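Local coordinates for protein cellulose hydrolase (Bacillus licheniformis, PDB 4YZT) that hydrolyses internal beta-1,4-glucosidic bonds of cellulose, as a tri-modular family 5 endoglucanase captured here with cellotetraose, at residues 324-329 with 420-425; 336-341 with 360-365; 438-443 with 531-536; 446-451 with 503-508. One frame throughout, in Å; residues are numbered along the deposited sequence.

Contact 1: residues 324-329 with 420-425; sequences KEIVIQ and KGASQV
The CA atoms of I326, on helix 321-330, and A422, in the loop leading into strand 424-431, lie 5.6 Å apart, and no direct hydrogen bond joins segments 324-329 and 420-425. A422 projects its methyl toward the helix, where its CB rests 3.8 Å from the CB of E325 and also lies against CG1 of I326. The carboxylate of E325 leaves the contact, and its OE2 pairs with K324 NZ in a salt bridge of 2.6 Å, met from above the carboxylate plane. Further along the helix, CG of Q329 packs 3.8 Å from A422 N. That N-H is already taken by OD1 of N336. A bend at chi2 (-65°) swings the end of Q329 round beside G421, where a water links the two segments: it donates to Q329 OE1 at 2.8 Å and accepts from G421 N at 3.0 Å. On the other flank CD1 of I326 meets NE2 of Q424 at 3.9 Å, the two side chains crossing obliquely. OE1 of Q424 accepts from I339 N, and W284 of helix 280-296 touches both residues. Helix 321-330 follows the eighth strand of the parallel barrel, whereas strand 424-431 belongs to the sheet of the X2 module. The arrangement is thus an interdomain junction, a barrel helix set against a loop of an E-set (immunoglobulin-like) domain.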
loop_
_atom_site.group_PDB
_atom_site.type_symbol
_atom_site.label_atom_id
_atom_site.label_comp_id
_atom_site.label_asym_id
_atom_site.label_seq_id
_atom_site.Cartn_x
_atom_site.Cartn_y
_atom_site.Cartn_z
ATOM N N LYS A 324 1.912 6.990 -8.423
ATOM C CA LYS A 324 0.504 7.130 -8.785
ATOM C C LYS A 324 0.306 7.045 -10.301
ATOM O O LYS A 324 -0.586 6.345 -10.783
ATOM C CB LYS A 324 -0.075 8.457 -8.276
ATOM C CG LYS A 324 -1.565 8.673 -8.641
ATOM C CD LYS A 324 -1.766 9.586 -9.852
ATOM C CE LYS A 324 -1.440 11.028 -9.531
ATOM N NZ LYS A 324 -1.808 11.956 -10.648
ATOM N N GLU A 325 1.133 7.765 -11.051
ATOM C CA GLU A 325 0.998 7.755 -12.500
ATOM C C GLU A 325 1.304 6.368 -13.065
ATOM O O GLU A 325 0.674 5.939 -14.036
ATOM C CB GLU A 325 1.906 8.804 -13.154
ATOM C CG GLU A 325 1.612 10.256 -12.765
ATOM C CD GLU A 325 0.212 10.743 -13.135
ATOM O OE1 GLU A 325 -0.521 10.048 -13.877
ATOM O OE2 GLU A 325 -0.146 11.856 -12.689
ATOM N N ILE A 326 2.256 5.671 -12.449
ATOM C CA ILE A 326 2.567 4.307 -12.835
ATOM C C ILE A 326 1.333 3.413 -12.682
ATOM O O ILE A 326 1.017 2.639 -13.579
ATOM C CB ILE A 326 3.744 3.749 -12.012
ATOM C CG1 ILE A 326 5.059 4.284 -12.581
ATOM C CG2 ILE A 326 3.758 2.229 -12.033
ATOM C CD1 ILE A 326 6.275 4.020 -11.696
ATOM N N VAL A 327 0.623 3.536 -11.563
ATOM C CA VAL A 327 -0.566 2.707 -11.329
ATOM C C VAL A 327 -1.672 3.007 -12.348
ATOM O O VAL A 327 -2.293 2.098 -12.888
ATOM C CB VAL A 327 -1.105 2.908 -9.888
ATOM C CG1 VAL A 327 -2.518 2.338 -9.731
ATOM C CG2 VAL A 327 -0.152 2.267 -8.873
ATOM N N ILE A 328 -1.888 4.287 -12.618
ATOM C CA ILE A 328 -2.865 4.739 -13.605
ATOM C C ILE A 328 -2.601 4.178 -15.011
ATOM O O ILE A 328 -3.520 3.709 -15.692
ATOM C CB ILE A 328 -2.877 6.283 -13.655
ATOM C CG1 ILE A 328 -3.404 6.817 -12.323
ATOM C CG2 ILE A 328 -3.699 6.804 -14.843
ATOM C CD1 ILE A 328 -4.753 6.252 -11.937
ATOM N N GLN A 329 -1.346 4.226 -15.441
ATOM C CA GLN A 329 -0.978 3.729 -16.768
ATOM C C GLN A 329 -0.979 2.193 -16.804
ATOM O O GLN A 329 -1.589 1.574 -17.680
ATOM C CB GLN A 329 0.390 4.282 -17.168
ATOM C CG GLN A 329 0.395 5.798 -17.343
ATOM C CD GLN A 329 -0.490 6.240 -18.488
ATOM O OE1 GLN A 329 -0.522 5.602 -19.540
ATOM N NE2 GLN A 329 -1.215 7.343 -18.294
ATOM N N LYS A 420 5.023 6.799 -24.491
ATOM C CA LYS A 420 3.877 6.272 -23.750
ATOM C C LYS A 420 4.283 5.860 -22.327
ATOM O O LYS A 420 5.462 5.629 -22.045
ATOM C CB LYS A 420 3.257 5.089 -24.490
ATOM C CG LYS A 420 2.639 5.486 -25.824
ATOM C CD LYS A 420 2.209 4.275 -26.631
ATOM C CE LYS A 420 1.765 4.688 -28.035
ATOM N NZ LYS A 420 1.424 3.508 -28.886
ATOM N N GLY A 421 3.297 5.796 -21.438
ATOM C CA GLY A 421 3.538 5.459 -20.047
ATOM C C GLY A 421 4.013 6.658 -19.244
ATOM O O GLY A 421 4.288 7.729 -19.795
ATOM N N ALA A 422 4.130 6.460 -17.934
ATOM C CA ALA A 422 4.465 7.536 -17.008
ATOM C C ALA A 422 5.877 8.099 -17.222
ATOM O O ALA A 422 6.783 7.393 -17.659
ATOM C CB ALA A 422 4.308 7.038 -15.579
ATOM N N SER A 423 6.058 9.381 -16.916
ATOM C CA SER A 423 7.399 9.944 -16.867
ATOM C C SER A 423 8.123 9.460 -15.613
ATOM O O SER A 423 7.497 9.146 -14.606
ATOM C CB SER A 423 7.360 11.472 -16.876
ATOM O OG SER A 423 6.898 11.963 -18.124
ATOM N N GLN A 424 9.443 9.402 -15.691
ATOM C CA GLN A 424 10.269 9.080 -14.536
ATOM C C GLN A 424 10.959 10.360 -14.068
ATOM O O GLN A 424 11.413 11.163 -14.888
ATOM C CB GLN A 424 11.289 8.006 -14.900
ATOM C CG GLN A 424 10.683 6.634 -15.150
ATOM C CD GLN A 424 10.445 5.880 -13.861
ATOM O OE1 GLN A 424 11.376 5.350 -13.252
ATOM N NE2 GLN A 424 9.203 5.858 -13.418
ATOM N N VAL A 425 11.019 10.554 -12.756
ATOM C CA VAL A 425 11.665 11.732 -12.173
ATOM C C VAL A 425 12.855 11.358 -11.280
ATOM O O VAL A 425 12.692 10.649 -10.290
ATOM C CB VAL A 425 10.677 12.546 -11.331
ATOM C CG1 VAL A 425 11.386 13.737 -10.683
ATOM C CG2 VAL A 425 9.481 12.983 -12.173
HETATM O O HOH W 1 0.413 6.364 -22.039
#

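Contact 2: residues 336-341 with 360-365; sequences NAIIKP and QLNGNV
The side-chain amide of N362 meets its partners at its edges: ND2 donates to N336 O at one corner, OD1 accepts from Q360 NE2 at the other, and I338 CG1 lies beyond the ND2 end. This network flanks the end of an antiparallel beta hairpin in the X2 module, formed by strands 338-347 and 355-360, followed by a type I' turn from L361 to N364. N362 ND2 to N336 O is 2.8 Å and nearly straight (168°), with the oxygen almost in the amide plane. From the Q360 side, NE2 comes to N362 OD1 at 3.0 Å, in the carbonyl plane and on a lone pair. Q360 spans this distance because its chain is extended, with CG anti to the backbone N (chi1 175°). The N362 amide is therefore gripped at both ends, which should fix its rotation. ND2 of N364 approaches A337 N to 3.4 Å, but two donors cannot bond. It is satisfied instead by P335 O, with a weak additional bond to L361 O. The side chain of N336 starts out away from 360-365, and its ND2 bonds D288 of helix 280-296. I338 and Q360 form a hydrogen-bonded antiparallel pair at the end of the hairpin, with Q360 N donating to I338 O at 2.8 Å. Q360 O receives I338 N at 2.9 Å and also a CA-H...O contact from A337, whose CA lies 3.2 Å away.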
loop_
_atom_site.group_PDB
_atom_site.type_symbol
_atom_site.label_atom_id
_atom_site.label_comp_id
_atom_site.label_asym_id
_atom_site.label_seq_id
_atom_site.Cartn_x
_atom_site.Cartn_y
_atom_site.Cartn_z
ATOM N N ASN A 336 5.258 0.979 -18.176
ATOM C CA ASN A 336 6.022 2.158 -17.793
ATOM C C ASN A 336 7.513 1.869 -17.771
ATOM O O ASN A 336 7.946 0.837 -17.241
ATOM C CB ASN A 336 5.591 2.650 -16.407
ATOM C CG ASN A 336 4.102 2.874 -16.309
ATOM O OD1 ASN A 336 3.584 3.889 -16.782
ATOM N ND2 ASN A 336 3.400 1.932 -15.682
ATOM N N ALA A 337 8.297 2.788 -18.325
ATOM C CA ALA A 337 9.744 2.694 -18.231
ATOM C C ALA A 337 10.178 2.981 -16.783
ATOM O O ALA A 337 9.569 3.801 -16.089
ATOM C CB ALA A 337 10.403 3.658 -19.212
ATOM N N ILE A 338 11.218 2.288 -16.328
ATOM C CA ILE A 338 11.725 2.469 -14.975
ATOM C C ILE A 338 13.222 2.809 -15.028
ATOM O O ILE A 338 14.013 2.062 -15.624
ATOM C CB ILE A 338 11.504 1.199 -14.109
ATOM C CG1 ILE A 338 10.034 0.756 -14.139
ATOM C CG2 ILE A 338 11.960 1.449 -12.683
ATOM C CD1 ILE A 338 9.066 1.717 -13.437
ATOM N N ILE A 339 13.603 3.949 -14.445
ATOM C CA ILE A 339 15.011 4.347 -14.382
ATOM C C ILE A 339 15.706 3.886 -13.093
ATOM O O ILE A 339 15.063 3.722 -12.049
ATOM C CB ILE A 339 15.185 5.889 -14.497
ATOM C CG1 ILE A 339 14.616 6.596 -13.265
ATOM C CG2 ILE A 339 14.560 6.408 -15.788
ATOM C CD1 ILE A 339 14.914 8.093 -13.223
ATOM N N LYS A 340 17.021 3.676 -13.186
ATOM C CA LYS A 340 17.867 3.351 -12.032
ATOM C C LYS A 340 19.212 4.057 -12.187
ATOM O O LYS A 340 19.939 3.800 -13.148
ATOM C CB LYS A 340 18.071 1.837 -11.910
ATOM C CG LYS A 340 18.523 1.365 -10.538
ATOM C CD LYS A 340 18.549 -0.159 -10.445
ATOM C CE LYS A 340 18.922 -0.618 -9.035
ATOM N NZ LYS A 340 19.127 -2.091 -8.970
ATOM N N PRO A 341 19.565 4.937 -11.237
ATOM C CA PRO A 341 18.852 5.209 -9.988
ATOM C C PRO A 341 17.738 6.228 -10.149
ATOM O O PRO A 341 17.759 7.015 -11.094
ATOM C CB PRO A 341 19.959 5.764 -9.078
ATOM C CG PRO A 341 20.854 6.502 -10.026
ATOM C CD PRO A 341 20.809 5.728 -11.340
ATOM N N GLN A 360 14.969 0.534 -17.743
ATOM C CA GLN A 360 14.142 -0.604 -18.138
ATOM C C GLN A 360 12.967 -0.058 -18.951
ATOM O O GLN A 360 11.955 0.372 -18.388
ATOM C CB GLN A 360 13.671 -1.395 -16.908
ATOM C CG GLN A 360 12.711 -2.542 -17.193
ATOM C CD GLN A 360 12.344 -3.325 -15.941
ATOM O OE1 GLN A 360 13.118 -3.386 -14.983
ATOM N NE2 GLN A 360 11.162 -3.918 -15.940
ATOM N N LEU A 361 13.128 -0.062 -20.272
ATOM C CA LEU A 361 12.199 0.611 -21.177
ATOM C C LEU A 361 10.810 -0.016 -21.179
ATOM O O LEU A 361 9.813 0.691 -21.295
ATOM C CB LEU A 361 12.765 0.617 -22.594
ATOM C CG LEU A 361 13.957 1.545 -22.805
ATOM C CD1 LEU A 361 14.582 1.306 -24.171
ATOM C CD2 LEU A 361 13.527 2.999 -22.663
ATOM N N ASN A 362 10.752 -1.338 -21.033
ATOM C CA ASN A 362 9.487 -2.076 -21.094
ATOM C C ASN A 362 8.708 -1.738 -22.370
ATOM O O ASN A 362 7.501 -1.527 -22.329
ATOM C CB ASN A 362 8.626 -1.801 -19.853
ATOM C CG ASN A 362 9.200 -2.425 -18.579
ATOM O OD1 ASN A 362 9.780 -3.509 -18.608
ATOM N ND2 ASN A 362 9.021 -1.740 -17.450
ATOM N N GLY A 363 9.417 -1.667 -23.493
ATOM C CA GLY A 363 8.803 -1.381 -24.782
ATOM C C GLY A 363 8.693 0.090 -25.158
ATOM O O GLY A 363 8.320 0.423 -26.284
ATOM N N ASN A 364 9.021 0.978 -24.225
ATOM C CA ASN A 364 8.874 2.410 -24.461
ATOM C C ASN A 364 10.103 3.052 -25.106
ATOM O O ASN A 364 11.142 2.408 -25.280
ATOM C CB ASN A 364 8.541 3.122 -23.147
ATOM C CG ASN A 364 7.148 2.794 -22.647
ATOM O OD1 ASN A 364 6.167 3.023 -23.343
ATOM N ND2 ASN A 364 7.057 2.253 -21.433
ATOM N N VAL A 365 9.962 4.328 -25.458
ATOM C CA VAL A 365 10.997 5.094 -26.139
ATOM C C VAL A 365 11.191 6.428 -25.430
ATOM O O VAL A 365 10.237 7.199 -25.280
ATOM C CB VAL A 365 10.630 5.339 -27.625
ATOM C CG1 VAL A 365 11.617 6.281 -28.276
ATOM C CG2 VAL A 365 10.564 4.025 -28.384
#

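Contact 3: residues 438-443 with 531-536; sequences KSEFTI and KVKITP
I443 O is approached by two groups of T535: the backbone N donates to it at 2.9 Å, nearly straight at 173°, and OG1 adds a weak bond at 3.4 Å. With chi1 at 58°, OG1 sits between the backbone N and the carbonyl carbon, which lets hydroxyl and amide reach the same oxygen. The rest of the ladder follows parallel register. K533 bonds twice to the neighbouring strand, astride T442: its N donates to F441 O at 2.7 Å and its O accepts from I443 N. On the face carrying E440, T442 and K533, CB of K533 packs 3.6 Å from T442 OG1. A bend at chi2 then brings CE to 3.8 Å from E440 OE1, although the charged atoms do not touch. An alanine in place of K533 would take away the chain beyond CB and would probably leave E440 without this nearby positive charge and aliphatic neighbour. On the other face I443 CD1 meets V532 CG1 at 4.0 Å, while the ring of F441 packs on L452 and I454 of strand 452-457. The axes of strand segments 440-443 and 531-535 run parallel within 22°, and the pair is the parallel edge of a mixed four-stranded sheet in a beta-sandwich-like C-terminal module.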
loop_
_atom_site.group_PDB
_atom_site.type_symbol
_atom_site.label_atom_id
_atom_site.label_comp_id
_atom_site.label_asym_id
_atom_site.label_seq_id
_atom_site.Cartn_x
_atom_site.Cartn_y
_atom_site.Cartn_z
ATOM N N LYS A 438 23.987 14.313 19.902
ATOM C CA LYS A 438 24.243 13.400 20.997
ATOM C C LYS A 438 24.102 12.005 20.419
ATOM O O LYS A 438 23.130 11.730 19.724
ATOM C CB LYS A 438 23.256 13.671 22.133
ATOM C CG LYS A 438 23.500 12.964 23.446
ATOM C CD LYS A 438 22.379 13.347 24.402
ATOM C CE LYS A 438 22.374 12.521 25.676
ATOM N NZ LYS A 438 21.106 12.750 26.434
ATOM N N SER A 439 25.086 11.141 20.660
ATOM C CA SER A 439 25.082 9.795 20.096
ATOM C C SER A 439 25.065 8.728 21.182
ATOM O O SER A 439 25.140 7.529 20.887
ATOM C CB SER A 439 26.290 9.585 19.185
ATOM O OG SER A 439 26.144 10.308 17.979
ATOM N N GLU A 440 24.979 9.166 22.434
ATOM C CA GLU A 440 24.860 8.244 23.556
ATOM C C GLU A 440 23.728 8.685 24.473
ATOM O O GLU A 440 23.682 9.842 24.902
ATOM C CB GLU A 440 26.170 8.154 24.345
ATOM C CG GLU A 440 26.036 7.339 25.626
ATOM C CD GLU A 440 27.317 7.303 26.436
ATOM O OE1 GLU A 440 28.348 6.848 25.894
ATOM O OE2 GLU A 440 27.286 7.726 27.614
ATOM N N PHE A 441 22.823 7.762 24.788
ATOM C CA PHE A 441 21.675 8.074 25.630
ATOM C C PHE A 441 21.590 7.077 26.773
ATOM O O PHE A 441 21.873 5.900 26.593
ATOM C CB PHE A 441 20.377 8.050 24.817
ATOM C CG PHE A 441 20.323 9.090 23.738
ATOM C CD1 PHE A 441 20.943 8.867 22.508
ATOM C CD2 PHE A 441 19.652 10.286 23.947
ATOM C CE1 PHE A 441 20.899 9.829 21.515
ATOM C CE2 PHE A 441 19.602 11.247 22.953
ATOM C CZ PHE A 441 20.220 11.016 21.737
ATOM N N THR A 442 21.203 7.548 27.947
ATOM C CA THR A 442 20.994 6.655 29.074
ATOM C C THR A 442 19.512 6.641 29.386
ATOM O O THR A 442 18.878 7.693 29.481
ATOM C CB THR A 442 21.812 7.082 30.296
ATOM O OG1 THR A 442 23.204 7.028 29.967
ATOM C CG2 THR A 442 21.546 6.159 31.506
ATOM N N ILE A 443 18.960 5.441 29.499
ATOM C CA ILE A 443 17.550 5.262 29.800
ATOM C C ILE A 443 17.382 4.511 31.123
ATOM O O ILE A 443 18.030 3.490 31.356
ATOM C CB ILE A 443 16.842 4.512 28.668
ATOM C CG1 ILE A 443 16.802 5.402 27.421
ATOM C CG2 ILE A 443 15.439 4.089 29.083
ATOM C CD1 ILE A 443 16.000 4.848 26.301
ATOM N N LYS A 531 24.464 4.651 20.811
ATOM C CA LYS A 531 24.572 3.737 21.943
ATOM C C LYS A 531 23.531 4.084 22.989
ATOM O O LYS A 531 23.307 5.252 23.282
ATOM C CB LYS A 531 25.986 3.778 22.535
ATOM C CG LYS A 531 27.028 3.225 21.572
ATOM C CD LYS A 531 28.365 2.982 22.228
ATOM C CE LYS A 531 29.301 2.267 21.260
ATOM N NZ LYS A 531 28.779 0.923 20.855
ATOM N N VAL A 532 22.875 3.071 23.539
ATOM C CA VAL A 532 21.886 3.317 24.577
ATOM C C VAL A 532 22.269 2.549 25.840
ATOM O O VAL A 532 22.357 1.317 25.828
ATOM C CB VAL A 532 20.463 2.930 24.106
ATOM C CG1 VAL A 532 19.459 3.082 25.231
ATOM C CG2 VAL A 532 20.051 3.787 22.899
ATOM N N LYS A 533 22.528 3.294 26.912
ATOM C CA LYS A 533 22.879 2.717 28.204
ATOM C C LYS A 533 21.626 2.493 29.049
ATOM O O LYS A 533 20.686 3.292 29.016
ATOM C CB LYS A 533 23.860 3.622 28.960
ATOM C CG LYS A 533 25.067 4.076 28.158
ATOM C CD LYS A 533 25.914 2.908 27.699
ATOM C CE LYS A 533 27.067 3.390 26.833
ATOM N NZ LYS A 533 27.731 2.280 26.090
ATOM N N ILE A 534 21.623 1.409 29.813
ATOM C CA ILE A 534 20.477 1.043 30.631
ATOM C C ILE A 534 20.794 1.151 32.124
ATOM O O ILE A 534 21.801 0.617 32.587
ATOM C CB ILE A 534 20.004 -0.399 30.303
ATOM C CG1 ILE A 534 19.447 -0.458 28.884
ATOM C CG2 ILE A 534 18.959 -0.870 31.298
ATOM C CD1 ILE A 534 18.381 0.589 28.623
ATOM N N THR A 535 19.948 1.862 32.867
ATOM C CA THR A 535 20.011 1.872 34.330
ATOM C C THR A 535 18.669 1.394 34.887
ATOM O O THR A 535 17.696 1.324 34.139
ATOM C CB THR A 535 20.315 3.270 34.884
ATOM O OG1 THR A 535 19.312 4.183 34.425
ATOM C CG2 THR A 535 21.691 3.741 34.448
ATOM N N PRO A 536 18.607 1.055 36.191
ATOM C CA PRO A 536 17.299 0.723 36.767
ATOM C C PRO A 536 16.292 1.870 36.661
ATOM O O PRO A 536 16.663 3.047 36.688
ATOM C CB PRO A 536 17.620 0.437 38.235
ATOM C CG PRO A 536 19.044 0.037 38.244
ATOM C CD PRO A 536 19.700 0.843 37.162
ATOM O OXT PRO A 536 15.081 1.637 36.555
#

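Contact 4: residues 446-451 with 503-508; sequences SAISGD and LKERVL
The carboxylates of E505 and D451 point across the contact in opposite senses, each accepting a backbone N-H of the other segment: E505 from G450, D451 from E505. The extended E505 chain, its CG anti to the backbone N (chi1 -171°), reaches across so that OE2 accepts from G450 N at 2.8 Å in a nearly straight bond. In the other direction D451 OD1 takes E505 N at 2.9 Å, at the first residue of helix 505-510, where the helix dipole may favour a negative charge. Both carboxylates are met on the anti side, and out of their planes. OE2 of E505 also accepts a water at 3.2 Å, and that water donates to I448 O as well. I448 crosses E505 at a slant, its CG2 lying 3.7 Å from E505 CG. Its CD1 branch goes on to the L508 backbone, 3.4 Å from L508 O, with L508 CB close by. L508 in turn sets CD1 near G450 O. D451 and K504 lie side by side and point the same way, OD2 standing 3.7 Å from K504 CD. A water bonded to OD2 at 2.6 Å links weakly to K504 NZ, and Y495 OH also bonds OD2. An alanine in place of D451 would remove both carboxylate oxygens and would probably leave E505 N and the Y495 hydroxyl without this partner. The loop 446-451 thus joins strands 440-444 and 452-457 across the start of helix 505-510: I448 and L508 pack on I443 of the former strand, L503 pairs through its backbone with L452 of the latter, and V507 turns to F517 of strand 515-522.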
loop_
_atom_site.group_PDB
_atom_site.type_symbol
_atom_site.label_atom_id
_atom_site.label_comp_id
_atom_site.label_asym_id
_atom_site.label_seq_id
_atom_site.Cartn_x
_atom_site.Cartn_y
_atom_site.Cartn_z
ATOM N N SER A 446 12.665 2.086 34.679
ATOM C CA SER A 446 11.456 2.411 35.422
ATOM C C SER A 446 10.872 3.747 34.983
ATOM O O SER A 446 9.770 4.114 35.386
ATOM C CB SER A 446 11.750 2.440 36.921
ATOM O OG SER A 446 12.734 3.413 37.216
ATOM N N ALA A 447 11.615 4.470 34.155
ATOM C CA ALA A 447 11.201 5.804 33.744
ATOM C C ALA A 447 10.825 5.887 32.266
ATOM O O ALA A 447 10.661 6.980 31.732
ATOM C CB ALA A 447 12.304 6.810 34.062
ATOM N N ILE A 448 10.669 4.743 31.611
ATOM C CA ILE A 448 10.337 4.745 30.188
ATOM C C ILE A 448 8.915 5.247 29.953
ATOM O O ILE A 448 7.967 4.739 30.546
ATOM C CB ILE A 448 10.475 3.342 29.565
ATOM C CG1 ILE A 448 11.919 2.843 29.701
ATOM C CG2 ILE A 448 10.042 3.378 28.102
ATOM C CD1 ILE A 448 12.162 1.489 29.070
ATOM N N SER A 449 8.769 6.242 29.082
ATOM C CA SER A 449 7.461 6.831 28.799
ATOM C C SER A 449 7.503 7.548 27.457
ATOM O O SER A 449 7.914 8.704 27.374
ATOM C CB SER A 449 7.048 7.803 29.907
ATOM O OG SER A 449 5.679 8.162 29.794
ATOM N N GLY A 450 7.079 6.857 26.410
ATOM C CA GLY A 450 7.125 7.414 25.072
ATOM C C GLY A 450 8.424 7.114 24.350
ATOM O O GLY A 450 9.342 6.503 24.903
ATOM N N ASP A 451 8.502 7.570 23.106
ATOM C CA ASP A 451 9.607 7.254 22.222
ATOM C C ASP A 451 10.860 8.020 22.615
ATOM O O ASP A 451 10.783 9.051 23.294
ATOM C CB ASP A 451 9.223 7.566 20.768
ATOM C CG ASP A 451 7.916 6.897 20.351
ATOM O OD1 ASP A 451 7.543 5.883 20.998
ATOM O OD2 ASP A 451 7.267 7.369 19.374
ATOM N N LEU A 503 13.434 6.017 18.210
ATOM C CA LEU A 503 13.172 4.638 18.595
ATOM C C LEU A 503 11.873 4.569 19.382
ATOM O O LEU A 503 11.674 5.315 20.353
ATOM C CB LEU A 503 14.305 4.065 19.446
ATOM C CG LEU A 503 15.620 3.776 18.734
ATOM C CD1 LEU A 503 16.655 3.373 19.756
ATOM C CD2 LEU A 503 15.410 2.658 17.707
ATOM N N LYS A 504 11.000 3.663 18.975
ATOM C CA LYS A 504 9.703 3.534 19.616
ATOM C C LYS A 504 9.828 2.996 21.040
ATOM O O LYS A 504 10.733 2.223 21.356
ATOM C CB LYS A 504 8.786 2.635 18.777
ATOM C CG LYS A 504 8.381 3.259 17.451
ATOM C CD LYS A 504 7.182 4.181 17.587
ATOM C CE LYS A 504 5.922 3.385 17.809
ATOM N NZ LYS A 504 4.712 4.108 17.345
ATOM N N GLU A 505 8.919 3.448 21.895
ATOM C CA GLU A 505 8.832 2.977 23.277
ATOM C C GLU A 505 8.923 1.448 23.366
ATOM O O GLU A 505 9.602 0.906 24.234
ATOM C CB GLU A 505 7.524 3.448 23.911
ATOM C CG GLU A 505 7.454 3.186 25.395
ATOM C CD GLU A 505 6.064 3.371 25.950
ATOM O OE1 GLU A 505 5.184 2.530 25.659
ATOM O OE2 GLU A 505 5.853 4.367 26.663
ATOM N N ARG A 506 8.226 0.775 22.457
ATOM C CA ARG A 506 8.269 -0.680 22.333
ATOM C C ARG A 506 9.688 -1.246 22.418
ATOM O O ARG A 506 9.937 -2.215 23.141
ATOM C CB ARG A 506 7.629 -1.097 21.007
ATOM C CG ARG A 506 7.926 -2.520 20.562
ATOM C CD ARG A 506 7.234 -2.806 19.231
ATOM N NE ARG A 506 7.741 -4.026 18.600
ATOM C CZ ARG A 506 7.361 -5.257 18.925
ATOM N NH1 ARG A 506 7.886 -6.294 18.290
ATOM N NH2 ARG A 506 6.458 -5.456 19.878
ATOM N N VAL A 507 10.612 -0.639 21.674
ATOM C CA VAL A 507 11.989 -1.116 21.642
ATOM C C VAL A 507 12.679 -0.869 22.979
ATOM O O VAL A 507 13.405 -1.730 23.488
ATOM C CB VAL A 507 12.797 -0.431 20.517
ATOM C CG1 VAL A 507 14.293 -0.693 20.676
ATOM C CG2 VAL A 507 12.291 -0.885 19.154
ATOM N N LEU A 508 12.446 0.312 23.538
ATOM C CA LEU A 508 13.067 0.703 24.796
ATOM C C LEU A 508 12.717 -0.291 25.906
ATOM O O LEU A 508 13.556 -0.625 26.754
ATOM C CB LEU A 508 12.628 2.115 25.185
ATOM C CG LEU A 508 12.886 3.208 24.148
ATOM C CD1 LEU A 508 12.514 4.565 24.711
ATOM C CD2 LEU A 508 14.342 3.193 23.630
HETATM O O HOH W 2 5.746 3.261 29.657
HETATM O O HOH W 3 4.755 6.999 18.990
#

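From the N terminus, the chain completes the barrel and its helix 321-330 before entering the X2 module. Contact 1 closes the longer loop there, 324-329 to 420-425, and contact 2, the open end of the hairpin and the turn that follows it, is nested inside it. The two touch through neighbouring strands 338-347 and 424-431 of one sheet: contact 1 sets the barrel helix against the module, while contact 2 ties the module's first strand to the next. Next comes the C-terminal module, in series: contact 3 opens at 438-443 and closes at the last residues, and contact 4 is nested within it. These also touch, through I443 against L508 and I448, and through P536 OXT with S446 OG.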